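Local coordinates for protein 70 kDa peptidylprolyl isomerase, putative (Plasmodium falciparum, PDB 2FBN) that carries the C-terminal tetratricopeptide repeat domain of a putative FK506-binding prolyl isomerase and probably docks the C-terminal peptide of Hsp90, at residues 47-51 and 52-56; 86-89 and 90-94. All blocks are in the same frame, centred on the assembly; numbering follows the deposited sequence.

Both contacts are local ones in an all-helical tetratricopeptide repeat domain, and they come in series along the chain. Interaction 1 turns the chain from helix 31-50 into helix 54-66, its centre about 15 Å from the centre of the chain and largely at the surface. Interaction 2 is one stretch of the next helix, 77-100, its centre about 5 Å from the centre of the chain and partly buried. Their centres are 14 Å apart and their nearest atoms about 5 Å, without touching. Tyr-61 of helix 54-66 bridges them, meeting Phe-49 of the turn and both Asn-93 and Leu-94 of 90-94. Helix 77-100 also reaches the turn further along, where Cys-97 meets Phe-49 and Ile-54.

Interaction 1: residues 47-51 and 52-56; sequences EFFKK and NEINE
Phe-48 and Glu-56 meet face-on: Glu-56 CB stands over the centre of the Phe-48 ring, 3.6 Å from its centroid and 13° off the ring normal, which makes a CH-pi contact. The bend at chi2 carries the Glu-56 carboxylate away, and of the side chain it is CB that meets the ring. Glu-53 approaches the same ring from its rim, with OE1 in the ring plane and 3.4 Å from Phe-48 CD1; ring and carboxylate planes stand 78° apart. Lys-51 folds along this carboxylate too, its CB 3.3 Å from Glu-53 OE1. Its NZ remains 4.4 Å from Glu-53 OE1, beyond a salt bridge, leaving at most a loose attraction of opposite charges. Beside the turn, Phe-49 CD1 lies 3.8 Å from Ile-54 CD1, the two side chains running the same way.

The backbone sets these positions. A Schellman motif ends helix 31-50, with Glu-53 N bonded to Phe-48 O and Asn-52 N to Phe-49 O, both at 2.9 Å. The second bond comes from well above the carbonyl plane. Asn-52 is the C-prime residue, with positive phi (61°), and Glu-53, centre of an inverse gamma turn, then takes the N-cap position of helix 54-66.

Ala-57 and Lys-60 of helix 54-66 also touch Phe-48, while Phe-49 reaches across to Thr-96, Cys-97 and Lys-100 of helix 77-100, placing the turn between two antiparallel helices and against the next helix of the array.

Interaction 2: residues 86-89 and 90-94; sequences IEIS and CNLNL
Asn-91 grips Glu-87 O twice, through its backbone N at 3.0 Å and its side-chain ND2 at 2.9 Å, and the two donors reach that oxygen from opposite faces of the carbonyl plane. The side-chain bond is the less straight, 140° at the hydrogen against 162° for the backbone one. With CG beside its own N (chi1 -76°), the amide folds back along the helix toward Glu-87, and its OD1 is hydrogen-bonded to His-110 ND1 of helix 104-117, which fixes the other end of the group.

Regular i to i+4 backbone bonds run alongside, from Cys-90 N to Ile-86 O, Leu-92 N to Ile-88 O and Asn-93 N to Ser-89 O. They belong to helix 77-100; a tetratricopeptide repeat spans roughly 88-121, consistent with this helix and helix 104-117 forming its helix-turn-helix pair.

Among apolar contacts, Ile-88 CG2 meets Leu-92 CD1 at 3.6 Å, the two side chains side by side and pointing the same way. Ile-86 CG2 also lies 4.0 Å from Cys-90 SG. Cys-90 packs on Lys-42 of helix 31-50 and Ala-64 of helix 54-66 as well, whereas Leu-92 touches Asn-121 in a loop.

Interaction 1: residues 47-51 and 52-56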
# COMPACT_ATOMS: atom_id res chain seq x y z
N GLU A 47 1.81 -5.76 21.30
CA GLU A 47 1.48 -5.29 22.66
C GLU A 47 0.30 -4.32 22.67
O GLU A 47 -0.61 -4.44 23.50
CB GLU A 47 2.72 -4.71 23.35
CG GLU A 47 3.75 -5.81 23.73
CD GLU A 47 3.14 -6.91 24.62
OE1 GLU A 47 2.50 -6.58 25.65
OE2 GLU A 47 3.30 -8.10 24.28
N PHE A 48 0.29 -3.38 21.73
CA PHE A 48 -0.85 -2.49 21.55
C PHE A 48 -2.10 -3.28 21.16
O PHE A 48 -3.20 -2.97 21.62
CB PHE A 48 -0.58 -1.44 20.47
CG PHE A 48 0.29 -0.29 20.93
CD1 PHE A 48 -0.06 0.46 22.05
CD2 PHE A 48 1.44 0.05 20.22
CE1 PHE A 48 0.74 1.52 22.48
CE2 PHE A 48 2.23 1.12 20.64
CZ PHE A 48 1.88 1.86 21.78
N PHE A 49 -1.93 -4.27 20.29
CA PHE A 49 -3.07 -5.02 19.77
C PHE A 49 -3.82 -5.70 20.91
O PHE A 49 -5.04 -5.61 21.00
CB PHE A 49 -2.61 -6.04 18.73
CG PHE A 49 -3.74 -6.83 18.13
CD1 PHE A 49 -4.44 -6.35 17.03
CD2 PHE A 49 -4.11 -8.05 18.69
CE1 PHE A 49 -5.50 -7.09 16.47
CE2 PHE A 49 -5.16 -8.79 18.14
CZ PHE A 49 -5.86 -8.30 17.04
N LYS A 50 -3.07 -6.37 21.79
CA LYS A 50 -3.65 -7.05 22.95
C LYS A 50 -4.37 -6.09 23.92
O LYS A 50 -5.30 -6.49 24.63
CB LYS A 50 -2.58 -7.88 23.66
CG LYS A 50 -2.25 -9.18 22.89
CD LYS A 50 -0.81 -9.65 23.08
CE LYS A 50 -0.64 -10.50 24.34
NZ LYS A 50 -1.49 -11.73 24.34
N LYS A 51 -3.94 -4.82 23.93
CA LYS A 51 -4.58 -3.80 24.76
C LYS A 51 -5.76 -3.11 24.05
O LYS A 51 -6.30 -2.11 24.55
CB LYS A 51 -3.56 -2.75 25.21
CG LYS A 51 -2.49 -3.30 26.14
CD LYS A 51 -1.55 -2.21 26.64
CE LYS A 51 -0.29 -2.10 25.80
NZ LYS A 51 0.92 -1.85 26.63
N ASN A 52 -6.14 -3.63 22.88
CA ASN A 52 -7.19 -3.07 22.02
C ASN A 52 -6.87 -1.65 21.54
O ASN A 52 -7.76 -0.88 21.17
CB ASN A 52 -8.59 -3.13 22.69
CG ASN A 52 -9.72 -2.77 21.73
OD1 ASN A 52 -9.70 -3.16 20.56
ND2 ASN A 52 -10.70 -2.01 22.22
N GLU A 53 -5.58 -1.31 21.56
CA GLU A 53 -5.11 -0.04 21.02
C GLU A 53 -4.80 -0.25 19.55
O GLU A 53 -3.64 -0.29 19.13
CB GLU A 53 -3.89 0.46 21.81
CG GLU A 53 -4.27 0.97 23.21
CD GLU A 53 -3.06 1.21 24.11
OE1 GLU A 53 -2.37 0.24 24.49
OE2 GLU A 53 -2.81 2.38 24.43
N ILE A 54 -5.87 -0.40 18.77
CA ILE A 54 -5.74 -0.83 17.38
C ILE A 54 -5.03 0.22 16.51
O ILE A 54 -4.13 -0.12 15.73
CB ILE A 54 -7.13 -1.26 16.79
CG1 ILE A 54 -7.77 -2.36 17.67
CG2 ILE A 54 -7.01 -1.67 15.33
CD1 ILE A 54 -6.83 -3.53 18.04
N ASN A 55 -5.38 1.49 16.65
CA ASN A 55 -4.73 2.52 15.83
C ASN A 55 -3.23 2.55 16.09
O ASN A 55 -2.43 2.69 15.16
CB ASN A 55 -5.36 3.88 16.11
CG ASN A 55 -6.79 3.95 15.63
OD1 ASN A 55 -7.16 3.32 14.64
ND2 ASN A 55 -7.60 4.73 16.33
N GLU A 56 -2.87 2.42 17.36
CA GLU A 56 -1.47 2.42 17.79
C GLU A 56 -0.75 1.19 17.23
O GLU A 56 0.41 1.29 16.77
CB GLU A 56 -1.40 2.44 19.31
CG GLU A 56 -1.87 3.78 19.95
CD GLU A 56 -3.40 4.02 19.93
OE1 GLU A 56 -4.21 3.12 19.59
OE2 GLU A 56 -3.80 5.16 20.28

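Interaction 2: residues 86-89 and 90-94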
# COMPACT_ATOMS: atom_id res chain seq x y z
N ILE A 86 8.42 -11.85 9.34
CA ILE A 86 7.98 -10.57 9.88
C ILE A 86 6.94 -9.93 8.94
O ILE A 86 5.96 -9.36 9.41
CB ILE A 86 9.17 -9.60 10.13
CG1 ILE A 86 10.07 -10.17 11.25
CG2 ILE A 86 8.71 -8.19 10.50
CD1 ILE A 86 11.50 -9.63 11.20
N GLU A 87 7.16 -10.05 7.63
CA GLU A 87 6.20 -9.50 6.65
C GLU A 87 4.85 -10.21 6.72
O GLU A 87 3.80 -9.55 6.68
CB GLU A 87 6.76 -9.55 5.24
CG GLU A 87 7.90 -8.55 5.06
CD GLU A 87 8.32 -8.31 3.62
OE1 GLU A 87 8.29 -9.26 2.80
OE2 GLU A 87 8.75 -7.17 3.34
N ILE A 88 4.88 -11.53 6.84
CA ILE A 88 3.62 -12.28 7.01
C ILE A 88 2.87 -11.85 8.27
O ILE A 88 1.66 -11.56 8.23
CB ILE A 88 3.88 -13.81 7.02
CG1 ILE A 88 4.27 -14.27 5.60
CG2 ILE A 88 2.66 -14.55 7.61
CD1 ILE A 88 4.82 -15.68 5.54
N SER A 89 3.58 -11.76 9.40
CA SER A 89 2.96 -11.38 10.67
C SER A 89 2.38 -9.96 10.67
O SER A 89 1.23 -9.74 11.07
CB SER A 89 3.95 -11.52 11.82
OG SER A 89 4.28 -12.88 12.00
N CYS A 90 3.19 -9.01 10.22
CA CYS A 90 2.75 -7.62 10.16
C CYS A 90 1.54 -7.47 9.24
O CYS A 90 0.58 -6.79 9.59
CB CYS A 90 3.88 -6.76 9.61
SG CYS A 90 5.14 -6.49 10.87
N ASN A 91 1.59 -8.07 8.05
CA ASN A 91 0.46 -7.92 7.14
C ASN A 91 -0.81 -8.64 7.63
O ASN A 91 -1.92 -8.11 7.45
CB ASN A 91 0.82 -8.32 5.73
CG ASN A 91 1.65 -7.25 5.05
OD1 ASN A 91 1.15 -6.14 4.77
ND2 ASN A 91 2.90 -7.56 4.77
N LEU A 92 -0.65 -9.82 8.22
CA LEU A 92 -1.79 -10.51 8.80
C LEU A 92 -2.42 -9.68 9.92
O LEU A 92 -3.64 -9.47 9.96
CB LEU A 92 -1.38 -11.87 9.35
CG LEU A 92 -1.28 -13.06 8.40
CD1 LEU A 92 -0.63 -14.21 9.15
CD2 LEU A 92 -2.67 -13.44 7.91
N ASN A 93 -1.57 -9.21 10.84
CA ASN A 93 -2.04 -8.41 11.97
C ASN A 93 -2.69 -7.11 11.48
O ASN A 93 -3.72 -6.69 12.00
CB ASN A 93 -0.93 -8.13 12.98
CG ASN A 93 -0.36 -9.40 13.60
OD1 ASN A 93 -0.97 -10.47 13.50
ND2 ASN A 93 0.82 -9.30 14.20
N LEU A 94 -2.11 -6.49 10.45
CA LEU A 94 -2.73 -5.29 9.90
C LEU A 94 -4.12 -5.62 9.33
O LEU A 94 -5.08 -4.86 9.51
CB LEU A 94 -1.84 -4.66 8.85
CG LEU A 94 -0.68 -3.80 9.37
CD1 LEU A 94 0.28 -3.54 8.25
CD2 LEU A 94 -1.19 -2.48 10.01